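Alcohol oxidase (Myceliophthora thermophila, PDB 6F74) binds FAD as a flavoprotein of the vanillyl-alcohol oxidase type and probably uses it to oxidise its substrates with oxygen as electron acceptor. Local coordinates at residues Ala226-Pro234 and Phe418-His426; Val308-Ile318 and Tyr371-Gln382. All coordinates share one frame; numbering follows the deposited sequence.

Interaction 1. Residues Ala226-Pro234 and Phe418-His426; sequences AVGGGSPSP and FYWAESGLH. With FAD (flavin-adenine dinucleotide), chain I.
Tyr419 points its phenol at the glycine-rich loop 226-234, and its OH donates to Gly229 O at 2.7 Å; the carbonyl oxygen lies at the edge of the ring, near its plane. With CG anti to the backbone N (chi1 178°), the ring leaves the last turn of helix 415-422 in the direction of the loop. The next carbonyl, Gly230 O, is gripped from the residues that follow the helix: Ser423 OG approaches on a lone pair at 3.1 Å, and Leu425 N gives a nearly straight bond of 2.9 Å (165° at the hydrogen). Two donors thus fix the rotation of this peptide. Pro232 sets CG obliquely against the indole of Trp420, 3.9 Å from CZ3, and a water bridges Leu425 O and Ser233 N. Ser231 OG passes 3.8 Å from Leu425 CB and lies off the edge of the flavin, beside FAD C6. The peptide whose carbonyl Tyr419 holds turns its N-H to the flavin: Gly230 N donates to FAD O4 at 3.0 Å. Tyr216 adds a second hydroxyl to Gly229 O. This is the flavin pocket of a VAO-type oxidase, where a loop of the FAD-binding domain meets a helix approaching from the seven-stranded sheet.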
loop_
_atom_site.group_PDB
_atom_site.type_symbol
_atom_site.label_atom_id
_atom_site.label_comp_id
_atom_site.label_asym_id
_atom_site.label_seq_id
_atom_site.Cartn_x
_atom_site.Cartn_y
_atom_site.Cartn_z
ATOM N N ALA A 226 12.217 11.106 -8.053
ATOM C CA ALA A 226 10.893 11.115 -7.480
ATOM C C ALA A 226 10.842 9.899 -6.567
ATOM O O ALA A 226 11.166 8.780 -6.975
ATOM C CB ALA A 226 9.833 10.987 -8.571
ATOM N N VAL A 227 10.439 10.144 -5.325
ATOM C CA VAL A 227 10.414 9.142 -4.284
ATOM C C VAL A 227 9.025 8.475 -4.295
ATOM O O VAL A 227 8.116 8.914 -3.596
ATOM C CB VAL A 227 10.762 9.745 -2.901
ATOM C CG1 VAL A 227 10.902 8.646 -1.857
ATOM C CG2 VAL A 227 12.060 10.505 -2.956
ATOM N N GLY A 228 8.908 7.427 -5.116
ATOM C CA GLY A 228 7.678 6.665 -5.306
ATOM C C GLY A 228 7.859 5.272 -4.746
ATOM O O GLY A 228 8.845 4.986 -4.079
ATOM N N GLY A 229 6.923 4.397 -5.063
ATOM C CA GLY A 229 6.953 3.017 -4.629
ATOM C C GLY A 229 7.895 2.158 -5.438
ATOM O O GLY A 229 8.373 2.509 -6.535
ATOM N N GLY A 230 8.147 0.986 -4.880
ATOM C CA GLY A 230 8.967 -0.029 -5.537
ATOM C C GLY A 230 8.269 -0.619 -6.742
ATOM O O GLY A 230 8.936 -1.147 -7.633
ATOM N N SER A 231 6.933 -0.523 -6.766
ATOM C CA SER A 231 6.132 -0.899 -7.909
ATOM C C SER A 231 5.548 0.371 -8.535
ATOM O O SER A 231 5.070 1.240 -7.808
ATOM C CB SER A 231 5.008 -1.801 -7.447
ATOM O OG SER A 231 5.547 -2.996 -6.857
ATOM N N PRO A 232 5.577 0.496 -9.881
ATOM C CA PRO A 232 5.087 1.752 -10.472
ATOM C C PRO A 232 3.597 1.851 -10.767
ATOM O O PRO A 232 3.145 2.911 -11.215
ATOM C CB PRO A 232 5.870 1.844 -11.809
ATOM C CG PRO A 232 6.877 0.742 -11.741
ATOM C CD PRO A 232 6.258 -0.299 -10.904
ATOM N N SER A 233 2.856 0.768 -10.551
ATOM C CA SER A 233 1.410 0.743 -10.852
ATOM C C SER A 233 0.500 1.475 -9.844
ATOM O O SER A 233 -0.525 2.041 -10.249
ATOM C CB SER A 233 0.939 -0.695 -11.042
ATOM O OG SER A 233 -0.478 -0.757 -11.232
ATOM N N PRO A 234 0.843 1.470 -8.536
ATOM C CA PRO A 234 -0.011 2.173 -7.583
ATOM C C PRO A 234 -0.124 3.664 -7.830
ATOM O O PRO A 234 0.760 4.254 -8.421
ATOM C CB PRO A 234 0.671 1.902 -6.259
ATOM C CG PRO A 234 1.298 0.584 -6.450
ATOM C CD PRO A 234 1.837 0.656 -7.840
ATOM N N PHE A 418 19.566 2.223 -11.948
ATOM C CA PHE A 418 19.476 1.414 -10.738
ATOM C C PHE A 418 18.030 0.994 -10.483
ATOM O O PHE A 418 17.759 -0.182 -10.213
ATOM C CB PHE A 418 20.052 2.150 -9.498
ATOM C CG PHE A 418 19.336 1.802 -8.218
ATOM C CD1 PHE A 418 19.520 0.562 -7.624
ATOM C CD2 PHE A 418 18.415 2.684 -7.648
ATOM C CE1 PHE A 418 18.808 0.208 -6.469
ATOM C CE2 PHE A 418 17.705 2.341 -6.505
ATOM C CZ PHE A 418 17.905 1.107 -5.906
ATOM N N TYR A 419 17.120 1.962 -10.537
ATOM C CA TYR A 419 15.743 1.733 -10.142
ATOM C C TYR A 419 15.153 0.629 -10.986
ATOM O O TYR A 419 14.550 -0.315 -10.471
ATOM C CB TYR A 419 14.872 2.993 -10.264
ATOM C CG TYR A 419 13.437 2.716 -9.904
ATOM C CD1 TYR A 419 13.031 2.655 -8.565
ATOM C CD2 TYR A 419 12.513 2.401 -10.876
ATOM C CE1 TYR A 419 11.714 2.349 -8.226
ATOM C CE2 TYR A 419 11.202 2.093 -10.555
ATOM C CZ TYR A 419 10.806 2.067 -9.227
ATOM O OH TYR A 419 9.489 1.718 -8.911
ATOM N N TRP A 420 15.301 0.774 -12.290
ATOM C CA TRP A 420 14.668 -0.157 -13.218
ATOM C C TRP A 420 15.324 -1.536 -13.223
ATOM O O TRP A 420 14.660 -2.534 -13.524
ATOM C CB TRP A 420 14.616 0.444 -14.616
ATOM C CG TRP A 420 13.671 1.664 -14.671
ATOM C CD1 TRP A 420 14.008 2.976 -14.898
ATOM C CD2 TRP A 420 12.263 1.651 -14.464
ATOM N NE1 TRP A 420 12.888 3.774 -14.847
ATOM C CE2 TRP A 420 11.801 2.979 -14.610
ATOM C CE3 TRP A 420 11.328 0.629 -14.199
ATOM C CZ2 TRP A 420 10.453 3.319 -14.483
ATOM C CZ3 TRP A 420 9.994 0.961 -14.076
ATOM C CH2 TRP A 420 9.561 2.297 -14.228
ATOM N N ALA A 421 16.608 -1.592 -12.893
ATOM C CA ALA A 421 17.324 -2.849 -12.806
ATOM C C ALA A 421 16.973 -3.622 -11.532
ATOM O O ALA A 421 16.788 -4.800 -11.590
ATOM C CB ALA A 421 18.819 -2.593 -12.879
ATOM N N GLU A 422 16.888 -2.929 -10.402
ATOM C CA GLU A 422 16.761 -3.551 -9.090
ATOM C C GLU A 422 15.370 -3.472 -8.486
ATOM O O GLU A 422 15.074 -4.165 -7.510
ATOM C CB GLU A 422 17.757 -2.888 -8.149
ATOM C CG GLU A 422 19.204 -2.965 -8.646
ATOM C CD GLU A 422 19.845 -4.324 -8.452
ATOM O OE1 GLU A 422 19.249 -5.216 -7.771
ATOM O OE2 GLU A 422 20.958 -4.524 -8.976
ATOM N N SER A 423 14.510 -2.627 -9.051
ATOM C CA SER A 423 13.170 -2.366 -8.497
ATOM C C SER A 423 12.208 -2.190 -9.692
ATOM O O SER A 423 12.408 -2.825 -10.738
ATOM C CB SER A 423 13.231 -1.184 -7.494
ATOM O OG SER A 423 11.953 -0.765 -7.003
ATOM N N GLY A 424 11.181 -1.354 -9.571
ATOM C CA GLY A 424 10.231 -1.157 -10.668
ATOM C C GLY A 424 9.485 -2.465 -10.934
ATOM O O GLY A 424 9.436 -2.946 -12.063
ATOM N N LEU A 425 8.940 -3.036 -9.866
ATOM C CA LEU A 425 8.360 -4.373 -9.915
ATOM C C LEU A 425 6.940 -4.374 -10.489
ATOM O O LEU A 425 6.156 -3.410 -10.307
ATOM C CB LEU A 425 8.366 -5.001 -8.515
ATOM C CG LEU A 425 9.729 -5.105 -7.809
ATOM C CD1 LEU A 425 9.595 -5.675 -6.421
ATOM C CD2 LEU A 425 10.754 -5.930 -8.626
ATOM N N HIS A 426 6.639 -5.459 -11.186
ATOM C CA HIS A 426 5.319 -5.712 -11.750
ATOM C C HIS A 426 5.052 -7.204 -11.446
ATOM O O HIS A 426 4.877 -8.012 -12.345
ATOM C CB HIS A 426 5.377 -5.475 -13.261
ATOM C CG HIS A 426 4.031 -5.388 -13.911
ATOM N ND1 HIS A 426 3.170 -6.467 -14.080
ATOM C CD2 HIS A 426 3.400 -4.317 -14.448
ATOM C CE1 HIS A 426 2.051 -6.047 -14.653
ATOM N NE2 HIS A 426 2.191 -4.760 -14.947
HETATM P PA FAD I . -6.776 2.733 -4.280
HETATM O O1A FAD I . -7.325 1.342 -3.978
HETATM O O2A FAD I . -7.242 3.372 -5.550
HETATM O O5B FAD I . -7.126 3.649 -3.043
HETATM C C5B FAD I . -6.561 3.363 -1.793
HETATM C C4B FAD I . -7.273 4.184 -0.732
HETATM O O4B FAD I . -7.004 5.546 -1.020
HETATM C C3B FAD I . -8.776 4.070 -0.695
HETATM O O3B FAD I . -9.189 4.338 0.650
HETATM C C2B FAD I . -9.263 5.216 -1.547
HETATM O O2B FAD I . -10.519 5.779 -1.152
HETATM C C1B FAD I . -8.202 6.255 -1.303
HETATM N N9A FAD I . -7.925 7.172 -2.414
HETATM C C8A FAD I . -7.338 6.867 -3.579
HETATM N N7A FAD I . -7.204 7.962 -4.351
HETATM C C5A FAD I . -7.707 8.980 -3.659
HETATM C C6A FAD I . -7.851 10.412 -3.920
HETATM N N6A FAD I . -7.399 10.877 -5.108
HETATM N N1A FAD I . -8.440 11.170 -2.958
HETATM C C2A FAD I . -8.871 10.625 -1.791
HETATM N N3A FAD I . -8.745 9.309 -1.478
HETATM C C4A FAD I . -8.172 8.466 -2.375
HETATM N N1 FAD I . 3.005 0.529 -1.100
HETATM C C2 FAD I . 4.252 0.929 -0.762
HETATM O O2 FAD I . 4.395 1.698 0.223
HETATM N N3 FAD I . 5.340 0.552 -1.464
HETATM C C4 FAD I . 5.265 -0.274 -2.523
HETATM O O4 FAD I . 6.277 -0.637 -3.159
HETATM C C4X FAD I . 3.940 -0.772 -2.947
HETATM N N5 FAD I . 3.804 -1.609 -3.995
HETATM C C5X FAD I . 2.573 -2.043 -4.365
HETATM C C6 FAD I . 2.449 -2.892 -5.464
HETATM C C7 FAD I . 1.215 -3.347 -5.895
HETATM C C7M FAD I . 1.264 -4.278 -7.081
HETATM C C8 FAD I . -0.018 -2.910 -5.180
HETATM C C8M FAD I . -1.417 -3.324 -5.615
HETATM C C9 FAD I . 0.103 -2.082 -4.069
HETATM C C9A FAD I . 1.350 -1.611 -3.623
HETATM N N10 FAD I . 1.509 -0.738 -2.512
HETATM C C10 FAD I . 2.793 -0.310 -2.150
HETATM C "C1'" FAD I . 0.377 -0.319 -1.652
HETATM C "C2'" FAD I . -0.267 1.011 -1.864
HETATM O "O2'" FAD I . 0.537 1.980 -1.194
HETATM C "C3'" FAD I . -1.657 1.009 -1.219
HETATM O "O3'" FAD I . -2.438 -0.121 -1.647
HETATM C "C4'" FAD I . -2.414 2.300 -1.502
HETATM O "O4'" FAD I . -3.696 2.251 -0.868
HETATM C "C5'" FAD I . -2.566 2.536 -2.997
HETATM O "O5'" FAD I . -3.262 3.746 -3.239
HETATM P P FAD I . -4.079 3.754 -4.594
HETATM O O1P FAD I . -3.204 3.278 -5.720
HETATM O O2P FAD I . -4.737 5.092 -4.676
HETATM O O3P FAD I . -5.159 2.594 -4.270
HETATM O O HOH W 1 3.679 -2.295 -10.767
#

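Interaction 2. Residues Val308-Ile318 and Tyr371-Gln382; sequences VKAVTAHRLAI and YTHGFWTIGKRQ
The imidazole of His373 is sandwiched: Leu316 CB lies over one face, 3.6 Å from the ring centroid, and Phe375 CD2 covers the opposite face. At its edge, Tyr371 OH and His373 ND1 share a hydrogen bond of 2.8 Å, while His314 ND1 makes a weak, bent bond to His373 NE2 at 3.1 Å. The two imidazoles meet obliquely, their planes 62° apart. His373 CG sits between its backbone N and carbonyl carbon (chi1 82°), which swings the ring over toward Leu316 and His314 on the adjoining strand. Replacing it by an alanine would probably leave Tyr371 OH and His314 ND1 without this common partner and open a gap between Leu316 and Phe375. Farther along, Ile318 CD1 packs 3.8 Å from Tyr371 CD1. The strands run antiparallel, and paired backbone bonds such as His314 N to Phe375 O, 2.7 Å long, keep Val311 opposite Ile378 and Ile318 opposite Tyr371. At the end of the ladder a type II turn runs from Thr377 to Lys380, and Thr312 OG1 reaches across to donate to Lys380 O at 2.9 Å. Ala310 CB lies over one face of the Arg381 guanidinium. His314 has its NE2 bonded to Ser407 and its ring stacked on Phe409. Both strands are inner members of the seven-stranded antiparallel sheet, 311-320 bordered by 403-412 and 370-378 by 349-356; helices 328-346 and 382-396 cover the side carrying Tyr371, Phe375, Thr312 and His314.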
loop_
_atom_site.group_PDB
_atom_site.type_symbol
_atom_site.label_atom_id
_atom_site.label_comp_id
_atom_site.label_asym_id
_atom_site.label_seq_id
_atom_site.Cartn_x
_atom_site.Cartn_y
_atom_site.Cartn_z
ATOM N N VAL A 308 21.784 11.183 -8.368
ATOM C CA VAL A 308 23.067 10.810 -7.762
ATOM C C VAL A 308 24.007 10.341 -8.855
ATOM O O VAL A 308 23.558 10.002 -9.959
ATOM C CB VAL A 308 22.929 9.736 -6.665
ATOM C CG1 VAL A 308 22.178 10.309 -5.471
ATOM C CG2 VAL A 308 22.259 8.466 -7.189
ATOM N N LYS A 309 25.301 10.311 -8.547
ATOM C CA LYS A 309 26.288 9.788 -9.494
ATOM C C LYS A 309 26.534 8.292 -9.366
ATOM O O LYS A 309 27.080 7.662 -10.276
ATOM C CB LYS A 309 27.588 10.591 -9.459
ATOM C CG LYS A 309 27.573 11.688 -10.540
ATOM C CD LYS A 309 28.704 12.680 -10.389
ATOM C CE LYS A 309 28.318 13.701 -9.315
ATOM N NZ LYS A 309 29.330 14.814 -9.143
ATOM N N ALA A 310 26.107 7.703 -8.263
ATOM C CA ALA A 310 26.302 6.266 -8.089
ATOM C C ALA A 310 25.256 5.709 -7.191
ATOM O O ALA A 310 24.720 6.411 -6.343
ATOM C CB ALA A 310 27.703 5.992 -7.548
ATOM N N VAL A 311 24.890 4.461 -7.463
ATOM C CA VAL A 311 24.119 3.617 -6.542
ATOM C C VAL A 311 24.732 2.244 -6.672
ATOM O O VAL A 311 25.026 1.791 -7.789
ATOM C CB VAL A 311 22.633 3.496 -6.916
ATOM C CG1 VAL A 311 21.881 2.623 -5.901
ATOM C CG2 VAL A 311 21.969 4.863 -6.976
ATOM N N THR A 312 24.936 1.583 -5.549
ATOM C CA THR A 312 25.366 0.188 -5.580
ATOM C C THR A 312 24.328 -0.667 -4.884
ATOM O O THR A 312 23.903 -0.349 -3.789
ATOM C CB THR A 312 26.741 0.003 -4.919
ATOM O OG1 THR A 312 27.680 0.865 -5.559
ATOM C CG2 THR A 312 27.241 -1.427 -5.091
ATOM N N ALA A 313 23.959 -1.764 -5.532
ATOM C CA ALA A 313 23.038 -2.735 -4.978
ATOM C C ALA A 313 23.797 -3.937 -4.439
ATOM O O ALA A 313 24.807 -4.335 -5.005
ATOM C CB ALA A 313 22.058 -3.179 -6.057
ATOM N N HIS A 314 23.279 -4.508 -3.359
ATOM C CA HIS A 314 23.838 -5.684 -2.720
ATOM C C HIS A 314 22.829 -6.808 -2.776
ATOM O O HIS A 314 21.766 -6.688 -2.205
ATOM C CB HIS A 314 24.135 -5.383 -1.247
ATOM C CG HIS A 314 24.684 -6.549 -0.486
ATOM N ND1 HIS A 314 24.165 -6.959 0.717
ATOM C CD2 HIS A 314 25.734 -7.368 -0.742
ATOM C CE1 HIS A 314 24.863 -7.994 1.162
ATOM N NE2 HIS A 314 25.817 -8.263 0.291
ATOM N N ARG A 315 23.159 -7.884 -3.470
ATOM C CA ARG A 315 22.291 -9.053 -3.520
ATOM C C ARG A 315 22.809 -10.128 -2.573
ATOM O O ARG A 315 23.921 -10.609 -2.735
ATOM C CB ARG A 315 22.156 -9.553 -4.958
ATOM C CG ARG A 315 21.352 -8.586 -5.858
ATOM C CD ARG A 315 19.829 -8.718 -5.655
ATOM N NE ARG A 315 19.079 -7.991 -6.712
ATOM C CZ ARG A 315 18.476 -8.560 -7.776
ATOM N NH1 ARG A 315 18.472 -9.895 -7.991
ATOM N NH2 ARG A 315 17.806 -7.802 -8.652
ATOM N N LEU A 316 22.008 -10.500 -1.589
ATOM C CA LEU A 316 22.424 -11.496 -0.595
ATOM C C LEU A 316 21.468 -12.656 -0.640
ATOM O O LEU A 316 20.282 -12.442 -0.712
ATOM C CB LEU A 316 22.406 -10.911 0.829
ATOM C CG LEU A 316 22.773 -11.860 2.003
ATOM C CD1 LEU A 316 24.254 -12.225 1.985
ATOM C CD2 LEU A 316 22.421 -11.209 3.328
ATOM N N ALA A 317 21.978 -13.870 -0.546
ATOM C CA ALA A 317 21.143 -15.043 -0.473
ATOM C C ALA A 317 21.745 -16.046 0.493
ATOM O O ALA A 317 22.961 -16.265 0.504
ATOM C CB ALA A 317 20.967 -15.667 -1.845
ATOM N N ILE A 318 20.876 -16.637 1.292
ATOM C CA ILE A 318 21.255 -17.526 2.385
ATOM C C ILE A 318 20.360 -18.750 2.309
ATOM O O ILE A 318 19.136 -18.605 2.292
ATOM C CB ILE A 318 21.009 -16.884 3.775
ATOM C CG1 ILE A 318 21.632 -15.495 3.864
ATOM C CG2 ILE A 318 21.496 -17.811 4.870
ATOM C CD1 ILE A 318 21.300 -14.724 5.110
ATOM N N TYR A 371 16.659 -17.068 2.714
ATOM C CA TYR A 371 16.519 -15.629 2.842
ATOM C C TYR A 371 17.194 -15.029 1.638
ATOM O O TYR A 371 18.289 -15.456 1.273
ATOM C CB TYR A 371 17.252 -15.112 4.104
ATOM C CG TYR A 371 17.395 -13.599 4.145
ATOM C CD1 TYR A 371 18.391 -12.924 3.401
ATOM C CD2 TYR A 371 16.515 -12.825 4.903
ATOM C CE1 TYR A 371 18.477 -11.524 3.423
ATOM C CE2 TYR A 371 16.604 -11.446 4.924
ATOM C CZ TYR A 371 17.585 -10.800 4.198
ATOM O OH TYR A 371 17.652 -9.431 4.289
ATOM N N THR A 372 16.584 -13.998 1.069
ATOM C CA THR A 372 17.202 -13.265 -0.008
ATOM C C THR A 372 16.910 -11.793 0.151
ATOM O O THR A 372 15.886 -11.427 0.712
ATOM C CB THR A 372 16.726 -13.768 -1.405
ATOM O OG1 THR A 372 17.605 -13.243 -2.380
ATOM C CG2 THR A 372 15.347 -13.346 -1.734
ATOM N N HIS A 373 17.792 -10.933 -0.335
ATOM C CA HIS A 373 17.497 -9.499 -0.364
ATOM C C HIS A 373 18.149 -8.741 -1.500
ATOM O O HIS A 373 19.144 -9.190 -2.059
ATOM C CB HIS A 373 17.755 -8.823 1.008
ATOM C CG HIS A 373 19.179 -8.431 1.310
ATOM N ND1 HIS A 373 19.708 -8.571 2.567
ATOM C CD2 HIS A 373 20.134 -7.799 0.580
ATOM C CE1 HIS A 373 20.947 -8.110 2.584
ATOM N NE2 HIS A 373 21.235 -7.638 1.388
ATOM N N GLY A 374 17.534 -7.597 -1.816
ATOM C CA GLY A 374 18.081 -6.550 -2.668
ATOM C C GLY A 374 18.152 -5.281 -1.819
ATOM O O GLY A 374 17.112 -4.640 -1.546
ATOM N N PHE A 375 19.360 -4.979 -1.339
ATOM C CA PHE A 375 19.647 -3.777 -0.593
ATOM C C PHE A 375 20.518 -2.874 -1.461
ATOM O O PHE A 375 21.047 -3.296 -2.505
ATOM C CB PHE A 375 20.389 -4.066 0.729
ATOM C CG PHE A 375 19.539 -4.664 1.850
ATOM C CD1 PHE A 375 18.155 -4.908 1.727
ATOM C CD2 PHE A 375 20.153 -4.975 3.067
ATOM C CE1 PHE A 375 17.435 -5.438 2.774
ATOM C CE2 PHE A 375 19.427 -5.514 4.125
ATOM C CZ PHE A 375 18.055 -5.747 3.971
ATOM N N TRP A 376 20.686 -1.638 -1.010
ATOM C CA TRP A 376 21.456 -0.658 -1.774
ATOM C C TRP A 376 21.885 0.529 -0.955
ATOM O O TRP A 376 21.266 0.857 0.063
ATOM C CB TRP A 376 20.652 -0.177 -2.971
ATOM C CG TRP A 376 19.165 0.030 -2.696
ATOM C CD1 TRP A 376 18.582 1.076 -2.049
ATOM C CD2 TRP A 376 18.107 -0.830 -3.101
ATOM N NE1 TRP A 376 17.222 0.912 -2.002
ATOM C CE2 TRP A 376 16.899 -0.244 -2.654
ATOM C CE3 TRP A 376 18.057 -2.046 -3.794
ATOM C CZ2 TRP A 376 15.656 -0.841 -2.874
ATOM C CZ3 TRP A 376 16.836 -2.627 -4.018
ATOM C CH2 TRP A 376 15.639 -2.021 -3.563
ATOM N N THR A 377 22.972 1.141 -1.412
ATOM C CA THR A 377 23.459 2.397 -0.897
ATOM C C THR A 377 23.395 3.438 -2.018
ATOM O O THR A 377 24.314 3.521 -2.858
ATOM C CB THR A 377 24.933 2.285 -0.441
ATOM O OG1 THR A 377 25.726 1.701 -1.489
ATOM C CG2 THR A 377 25.037 1.434 0.813
ATOM N N ILE A 378 22.335 4.229 -2.006
ATOM C CA ILE A 378 22.207 5.346 -2.946
ATOM C C ILE A 378 23.275 6.383 -2.682
ATOM O O ILE A 378 23.425 6.819 -1.546
ATOM C CB ILE A 378 20.802 6.006 -2.851
ATOM C CG1 ILE A 378 19.795 5.041 -3.505
ATOM C CG2 ILE A 378 20.746 7.330 -3.600
ATOM C CD1 ILE A 378 18.335 5.292 -3.127
ATOM N N GLY A 379 24.013 6.771 -3.713
ATOM C CA GLY A 379 25.057 7.777 -3.577
ATOM C C GLY A 379 26.454 7.256 -3.285
ATOM O O GLY A 379 27.370 8.052 -3.147
ATOM N N LYS A 380 26.635 5.926 -3.220
ATOM C CA LYS A 380 27.923 5.320 -2.856
ATOM C C LYS A 380 28.378 4.295 -3.884
ATOM O O LYS A 380 27.570 3.500 -4.363
ATOM C CB LYS A 380 27.822 4.657 -1.497
ATOM C CG LYS A 380 27.562 5.617 -0.330
ATOM C CD LYS A 380 27.443 4.834 0.986
ATOM C CE LYS A 380 27.813 5.612 2.229
ATOM N NZ LYS A 380 26.768 6.586 2.631
ATOM N N ARG A 381 29.667 4.314 -4.206
ATOM C CA ARG A 381 30.267 3.349 -5.138
ATOM C C ARG A 381 30.504 2.049 -4.359
ATOM O O ARG A 381 30.292 2.009 -3.155
ATOM C CB ARG A 381 31.573 3.906 -5.731
ATOM C CG ARG A 381 31.336 5.130 -6.597
ATOM C CD ARG A 381 32.536 5.579 -7.422
ATOM N NE ARG A 381 32.146 5.959 -8.789
ATOM C CZ ARG A 381 31.461 7.071 -9.129
ATOM N NH1 ARG A 381 31.086 7.985 -8.219
ATOM N NH2 ARG A 381 31.133 7.277 -10.408
ATOM N N GLN A 382 30.936 1.007 -5.047
ATOM C CA GLN A 382 30.966 -0.339 -4.469
ATOM C C GLN A 382 31.817 -0.466 -3.208
ATOM O O GLN A 382 31.405 -1.142 -2.262
ATOM C CB GLN A 382 31.398 -1.373 -5.504
ATOM C CG GLN A 382 31.464 -2.796 -4.978
ATOM C CD GLN A 382 31.657 -3.836 -6.058
ATOM O OE1 GLN A 382 31.492 -3.568 -7.250
ATOM N NE2 GLN A 382 31.973 -5.064 -5.640
HETATM O O HOH W 2 19.776 -12.097 -3.582
#

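How the interactions relate
The centres of the two contacts lie about 15 Å apart. Both strands of interaction 2 fall between the two segments of interaction 1, in the order 226-234, 308-318, 371-382, 418-426. Helix 415-422 joins them, following strand 403-412, the neighbour of 311-320 in the sheet. It packs against the sheet face bearing Val311, Ala313 and Trp376: Glu422 OE1 forms a salt bridge with Arg315 NE at 3.0 Å, and Phe418 meets Trp376 edge-to-face. One helix therefore touches the sheet through Phe418 and Glu422 and the flavin loop through Tyr419, linking the FAD-binding domain to the seven-stranded sheet beside the cofactor.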